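Local coordinates for putative oxidoreductase YfjR (Streptomyces aurantiacus, PDB 4OQZ), which is an imine reductase with a Rossmann-type domain that probably binds NADPH and uses it to reduce imines to amines, at residues I8-M13 / L30-A35; E60-S65 / R86-L91. One frame throughout, in Å; residues are numbered along the deposited sequence.

Interaction 1 of 2, residues I8-M13 / L30-A35; sequences IGLGPM and LWNRTA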
loop_
_atom_site.group_PDB
_atom_site.type_symbol
_atom_site.label_atom_id
_atom_site.label_comp_id
_atom_site.label_asym_id
_atom_site.label_seq_id
_atom_site.Cartn_x
_atom_site.Cartn_y
_atom_site.Cartn_z
ATOM N N ILE A 8 3.314 -33.429 -2.195
ATOM C CA ILE A 8 2.965 -33.570 -3.616
ATOM C C ILE A 8 3.027 -32.156 -4.240
ATOM O O ILE A 8 2.427 -31.229 -3.704
ATOM C CB ILE A 8 1.597 -34.282 -3.832
ATOM C CG1 ILE A 8 1.641 -35.716 -3.242
ATOM C CG2 ILE A 8 1.209 -34.303 -5.327
ATOM C CD1 ILE A 8 0.348 -36.482 -3.122
ATOM N N GLY A 9 3.797 -32.014 -5.319
ATOM C CA GLY A 9 3.991 -30.761 -6.036
ATOM C C GLY A 9 5.318 -30.173 -5.647
ATOM O O GLY A 9 5.446 -29.624 -4.555
ATOM N N LEU A 10 6.329 -30.330 -6.507
ATOM C CA LEU A 10 7.670 -29.860 -6.172
ATOM C C LEU A 10 8.215 -28.668 -6.936
ATOM O O LEU A 10 9.334 -28.709 -7.470
ATOM C CB LEU A 10 8.694 -31.001 -6.040
ATOM C CG LEU A 10 8.306 -32.189 -5.168
ATOM C CD1 LEU A 10 9.264 -33.326 -5.394
ATOM C CD2 LEU A 10 8.240 -31.817 -3.688
ATOM N N GLY A 11 7.424 -27.605 -6.944
ATOM C CA GLY A 11 7.807 -26.302 -7.466
ATOM C C GLY A 11 8.648 -25.664 -6.374
ATOM O O GLY A 11 8.928 -26.330 -5.372
ATOM N N PRO A 12 9.080 -24.400 -6.463
ATOM C CA PRO A 12 9.920 -23.862 -5.377
ATOM C C PRO A 12 9.269 -23.919 -3.990
ATOM O O PRO A 12 9.962 -24.165 -2.996
ATOM C CB PRO A 12 10.243 -22.433 -5.839
ATOM C CG PRO A 12 10.018 -22.443 -7.320
ATOM C CD PRO A 12 8.890 -23.414 -7.542
ATOM N N MET A 13 7.934 -23.773 -3.928
ATOM C CA MET A 13 7.220 -23.823 -2.647
ATOM C C MET A 13 7.274 -25.217 -1.994
ATOM O O MET A 13 7.791 -25.334 -0.887
ATOM C CB MET A 13 5.807 -23.214 -2.738
ATOM C CG MET A 13 5.810 -21.671 -2.853
ATOM S SD MET A 13 6.318 -20.797 -1.345
ATOM C CE MET A 13 4.813 -20.870 -0.405
ATOM N N LEU A 30 7.631 -38.250 -1.544
ATOM C CA LEU A 30 7.297 -37.201 -2.520
ATOM C C LEU A 30 6.577 -37.722 -3.765
ATOM O O LEU A 30 6.533 -38.919 -4.006
ATOM C CB LEU A 30 8.589 -36.495 -3.022
ATOM C CG LEU A 30 9.644 -36.002 -2.041
ATOM C CD1 LEU A 30 10.944 -35.774 -2.767
ATOM C CD2 LEU A 30 9.217 -34.713 -1.376
ATOM N N TRP A 31 6.080 -36.769 -4.577
ATOM C CA TRP A 31 5.541 -36.907 -5.919
ATOM C C TRP A 31 5.532 -35.570 -6.684
ATOM O O TRP A 31 5.234 -34.523 -6.105
ATOM C CB TRP A 31 4.179 -37.610 -5.988
ATOM C CG TRP A 31 3.892 -38.073 -7.388
ATOM C CD1 TRP A 31 4.418 -39.168 -8.009
ATOM C CD2 TRP A 31 3.200 -37.330 -8.403
ATOM N NE1 TRP A 31 4.033 -39.195 -9.332
ATOM C CE2 TRP A 31 3.287 -38.076 -9.601
ATOM C CE3 TRP A 31 2.514 -36.099 -8.416
ATOM C CZ2 TRP A 31 2.676 -37.655 -10.789
ATOM C CZ3 TRP A 31 1.912 -35.684 -9.595
ATOM C CH2 TRP A 31 1.981 -36.465 -10.760
ATOM N N ASN A 32 5.885 -35.618 -7.982
ATOM C CA ASN A 32 5.841 -34.492 -8.914
ATOM C C ASN A 32 5.659 -35.026 -10.333
ATOM O O ASN A 32 6.143 -36.127 -10.639
ATOM C CB ASN A 32 7.097 -33.607 -8.816
ATOM C CG ASN A 32 6.934 -32.230 -9.433
ATOM O OD1 ASN A 32 6.107 -31.422 -9.010
ATOM N ND2 ASN A 32 7.753 -31.912 -10.425
ATOM N N ARG A 33 4.962 -34.254 -11.200
ATOM C CA ARG A 33 4.740 -34.615 -12.609
ATOM C C ARG A 33 6.086 -34.699 -13.348
ATOM O O ARG A 33 6.252 -35.541 -14.225
ATOM C CB ARG A 33 3.815 -33.603 -13.298
ATOM C CG ARG A 33 3.127 -34.187 -14.534
ATOM C CD ARG A 33 3.302 -33.327 -15.773
ATOM N NE ARG A 33 2.557 -32.068 -15.686
ATOM C CZ ARG A 33 2.385 -31.222 -16.698
ATOM N NH1 ARG A 33 2.896 -31.494 -17.895
ATOM N NH2 ARG A 33 1.698 -30.101 -16.525
ATOM N N THR A 34 7.045 -33.832 -12.963
ATOM C CA THR A 34 8.404 -33.811 -13.501
ATOM C C THR A 34 9.302 -34.389 -12.395
ATOM O O THR A 34 9.478 -33.749 -11.357
ATOM C CB THR A 34 8.801 -32.389 -13.954
ATOM O OG1 THR A 34 7.644 -31.649 -14.369
ATOM C CG2 THR A 34 9.844 -32.402 -15.054
ATOM N N ALA A 35 9.794 -35.632 -12.583
ATOM C CA ALA A 35 10.625 -36.350 -11.605
ATOM C C ALA A 35 11.966 -35.673 -11.296
ATOM O O ALA A 35 12.411 -35.714 -10.148
ATOM C CB ALA A 35 10.844 -37.782 -12.052
#
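The side chain of Asn32 reaches across to the glycine-rich turn and takes up the backbone N of Leu10. From the residue just past strand 27-31, chi1 of -163° sets CG opposite the main-chain N and brings the amide to the turn. Its CB lies 4.1 Å from Leu10 CD1, CG lies nearest to Leu10 N, with Leu10 CB a little farther, and at the tip OD1 accepts a short, straight hydrogen bond from Leu10 N (2.7 Å), the donor standing 51° out of the carbonyl plane. The other tip atom, ND2, turns back to its own segment and gives Thr34 O an equally short bond (2.7 Å), nearly in the amide plane, so both ends of the amide are held. One step earlier, Gly9 N donates to Trp31 O (3.0 Å), extending the parallel pairing of Ile8 with Trp31. Ile8 CG2 meets the indole edge at Trp31 CE3 (3.8 Å), while Leu10 and Leu30 cross at about a right angle, CD2 to CD2. Gly9 and Gly11 fit a GxGxxG dinucleotide-binding turn between strand 4-8 and helix 12-23, the start of a beta-alpha-beta unit. Helix 39-44 packs on Leu10 and Leu30, and helix 52-57 on Ile8 and Trp31.

Interaction 2 of 2, residues E60-S65 / R86-L91; sequences ELVILS and RVLVNL
Strands 61-64 and 87-90 run parallel in register, their axes 4.8 Å apart at closest approach and turned by 19°. Five backbone hydrogen bonds zip them together: Val87 N to Glu60 O, Val62 N to Val87 O, Val89 N to Val62 O, Leu64 N to Val89 O (2.8 Å) and Leu91 N to Leu64 O (2.9 Å). Donors and acceptors alternate along both edges, as in any regular parallel pair; the first bond uses Glu60, just before strand 61-64, and the last uses Leu91, just after strand 87-90.

Side chains divide between the two faces. On the face of Leu61, Ile63, Val87 and Val89, Leu61 CD1 leans diagonally over to Val89 CG2 (3.7 Å). Ile63 lies alongside Val89 and points the same way; its CG1 stands beside the backbone N (chi1 -54°) and chi2 bends the chain, bringing CD1 to 3.9 Å from Val89 CB. The other branch, CG2, meets Leu91 CD1 at 3.7 Å. Across the sheet, Leu64 CD1 crosses Leu88 to touch its CD2 (3.8 Å) and also nears Asn90 ND2. Helices 12-23 and 138-151 pack on the first layer, and Met72 of helix 69-75 lies against Leu64, Leu88 and Asn90 on the second.

At the start of the pair the side chains become polar. Glu60 OE2 touches Val87 CG2 at 3.6 Å, while Arg86 bends back beside Glu60, the edge of its guanidinium toward Glu60 N. Glu60 OE2 is hydrogen-bonded to His144, Arg86 NE to Asn59 O and, at the other end, Asn90 OD1 to Ser92 OG. The chemistry thus implies an apolar centre in which cohesion comes from main-chain bonds and branched aliphatic packing, while these three polar atoms find their hydrogen bonds outside the two segments.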
loop_
_atom_site.group_PDB
_atom_site.type_symbol
_atom_site.label_atom_id
_atom_site.label_comp_id
_atom_site.label_asym_id
_atom_site.label_seq_id
_atom_site.Cartn_x
_atom_site.Cartn_y
_atom_site.Cartn_z
ATOM N N GLU A 60 -0.671 -40.482 6.759
ATOM C CA GLU A 60 -1.958 -39.880 7.127
ATOM C C GLU A 60 -1.969 -38.367 6.752
ATOM O O GLU A 60 -3.016 -37.856 6.341
ATOM C CB GLU A 60 -2.233 -40.077 8.628
ATOM C CG GLU A 60 -3.692 -39.871 9.019
ATOM C CD GLU A 60 -3.949 -39.088 10.295
ATOM O OE1 GLU A 60 -3.171 -39.241 11.266
ATOM O OE2 GLU A 60 -4.959 -38.347 10.336
ATOM N N LEU A 61 -0.819 -37.659 6.911
ATOM C CA LEU A 61 -0.710 -36.234 6.547
ATOM C C LEU A 61 -0.116 -36.070 5.146
ATOM O O LEU A 61 0.992 -36.510 4.907
ATOM C CB LEU A 61 0.103 -35.400 7.572
ATOM C CG LEU A 61 0.059 -33.851 7.365
ATOM C CD1 LEU A 61 -1.304 -33.275 7.683
ATOM C CD2 LEU A 61 1.045 -33.166 8.245
ATOM N N VAL A 62 -0.874 -35.460 4.224
ATOM C CA VAL A 62 -0.458 -35.233 2.835
ATOM C C VAL A 62 -0.478 -33.712 2.550
ATOM O O VAL A 62 -1.539 -33.069 2.622
ATOM C CB VAL A 62 -1.325 -36.032 1.827
ATOM C CG1 VAL A 62 -0.951 -35.711 0.385
ATOM C CG2 VAL A 62 -1.217 -37.528 2.082
ATOM N N ILE A 63 0.712 -33.166 2.227
ATOM C CA ILE A 63 0.902 -31.754 1.915
ATOM C C ILE A 63 0.836 -31.562 0.409
ATOM O O ILE A 63 1.633 -32.166 -0.315
ATOM C CB ILE A 63 2.222 -31.206 2.526
ATOM C CG1 ILE A 63 2.337 -31.466 4.056
ATOM C CG2 ILE A 63 2.415 -29.729 2.183
ATOM C CD1 ILE A 63 1.306 -30.694 5.028
ATOM N N LEU A 64 -0.133 -30.755 -0.063
ATOM C CA LEU A 64 -0.282 -30.466 -1.495
ATOM C C LEU A 64 0.156 -29.023 -1.820
ATOM O O LEU A 64 -0.317 -28.071 -1.203
ATOM C CB LEU A 64 -1.705 -30.709 -1.998
ATOM C CG LEU A 64 -2.278 -32.088 -1.756
ATOM C CD1 LEU A 64 -3.695 -31.993 -1.342
ATOM C CD2 LEU A 64 -2.110 -32.971 -2.982
ATOM N N SER A 65 1.075 -28.885 -2.780
ATOM C CA SER A 65 1.562 -27.594 -3.258
ATOM C C SER A 65 1.598 -27.622 -4.784
ATOM O O SER A 65 2.663 -27.717 -5.395
ATOM C CB SER A 65 2.936 -27.259 -2.681
ATOM O OG SER A 65 3.146 -25.872 -2.901
ATOM N N ARG A 86 -7.339 -39.919 5.326
ATOM C CA ARG A 86 -6.163 -39.056 5.203
ATOM C C ARG A 86 -6.524 -37.597 5.298
ATOM O O ARG A 86 -7.624 -37.196 4.898
ATOM C CB ARG A 86 -5.393 -39.312 3.896
ATOM C CG ARG A 86 -5.306 -40.783 3.521
ATOM C CD ARG A 86 -3.935 -41.193 3.078
ATOM N NE ARG A 86 -3.221 -41.897 4.139
ATOM C CZ ARG A 86 -3.246 -43.211 4.325
ATOM N NH1 ARG A 86 -3.958 -43.990 3.519
ATOM N NH2 ARG A 86 -2.557 -43.758 5.318
ATOM N N VAL A 87 -5.589 -36.803 5.846
ATOM C CA VAL A 87 -5.716 -35.357 5.977
ATOM C C VAL A 87 -4.913 -34.736 4.842
ATOM O O VAL A 87 -3.693 -34.932 4.759
ATOM C CB VAL A 87 -5.332 -34.808 7.382
ATOM C CG1 VAL A 87 -5.517 -33.290 7.449
ATOM C CG2 VAL A 87 -6.166 -35.479 8.473
ATOM N N LEU A 88 -5.624 -34.061 3.921
ATOM C CA LEU A 88 -5.044 -33.393 2.751
ATOM C C LEU A 88 -4.994 -31.870 2.955
ATOM O O LEU A 88 -6.037 -31.207 3.069
ATOM C CB LEU A 88 -5.816 -33.758 1.475
ATOM C CG LEU A 88 -5.336 -34.978 0.699
ATOM C CD1 LEU A 88 -5.718 -36.286 1.408
ATOM C CD2 LEU A 88 -5.981 -35.000 -0.671
ATOM N N VAL A 89 -3.778 -31.337 3.052
ATOM C CA VAL A 89 -3.541 -29.915 3.292
ATOM C C VAL A 89 -3.248 -29.284 1.949
ATOM O O VAL A 89 -2.172 -29.516 1.370
ATOM C CB VAL A 89 -2.411 -29.661 4.325
ATOM C CG1 VAL A 89 -2.386 -28.188 4.731
ATOM C CG2 VAL A 89 -2.589 -30.545 5.560
ATOM N N ASN A 90 -4.235 -28.542 1.421
ATOM C CA ASN A 90 -4.079 -27.929 0.107
ATOM C C ASN A 90 -3.576 -26.505 0.205
ATOM O O ASN A 90 -4.310 -25.601 0.603
ATOM C CB ASN A 90 -5.335 -28.071 -0.757
ATOM C CG ASN A 90 -5.045 -28.001 -2.232
ATOM O OD1 ASN A 90 -4.382 -27.088 -2.726
ATOM N ND2 ASN A 90 -5.606 -28.922 -2.980
ATOM N N LEU A 91 -2.306 -26.319 -0.145
ATOM C CA LEU A 91 -1.628 -25.033 -0.061
ATOM C C LEU A 91 -1.617 -24.238 -1.368
ATOM O O LEU A 91 -1.070 -23.139 -1.400
ATOM C CB LEU A 91 -0.218 -25.214 0.515
ATOM C CG LEU A 91 -0.121 -25.897 1.886
ATOM C CD1 LEU A 91 1.309 -26.208 2.217
ATOM C CD2 LEU A 91 -0.712 -25.028 3.008
#

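Overall arrangement
Both interactions belong to the parallel part of one mixed sheet in the Rossmann-type domain, with centres 13 Å apart. Strand 4-8 joins them: it lies between strands 27-31 and 61-64, and strand 87-90 follows on the far side of 61-64. Ile8 of interaction 1 makes most of the junction with interaction 2, its N probably bonded to Ile63 O (2.8 Å) and its O to Ser65 N (2.9 Å), while Ile8 CD1 packs on Val62 CG1 (3.8 Å). Met13 CB also nears Ser65 OG at 3.8 Å. Interaction 1 contains the glycine-rich turn, which probably receives NADPH, and interaction 2 continues the sheet beside it, Ile63 lying near the turn's glycines without touching them.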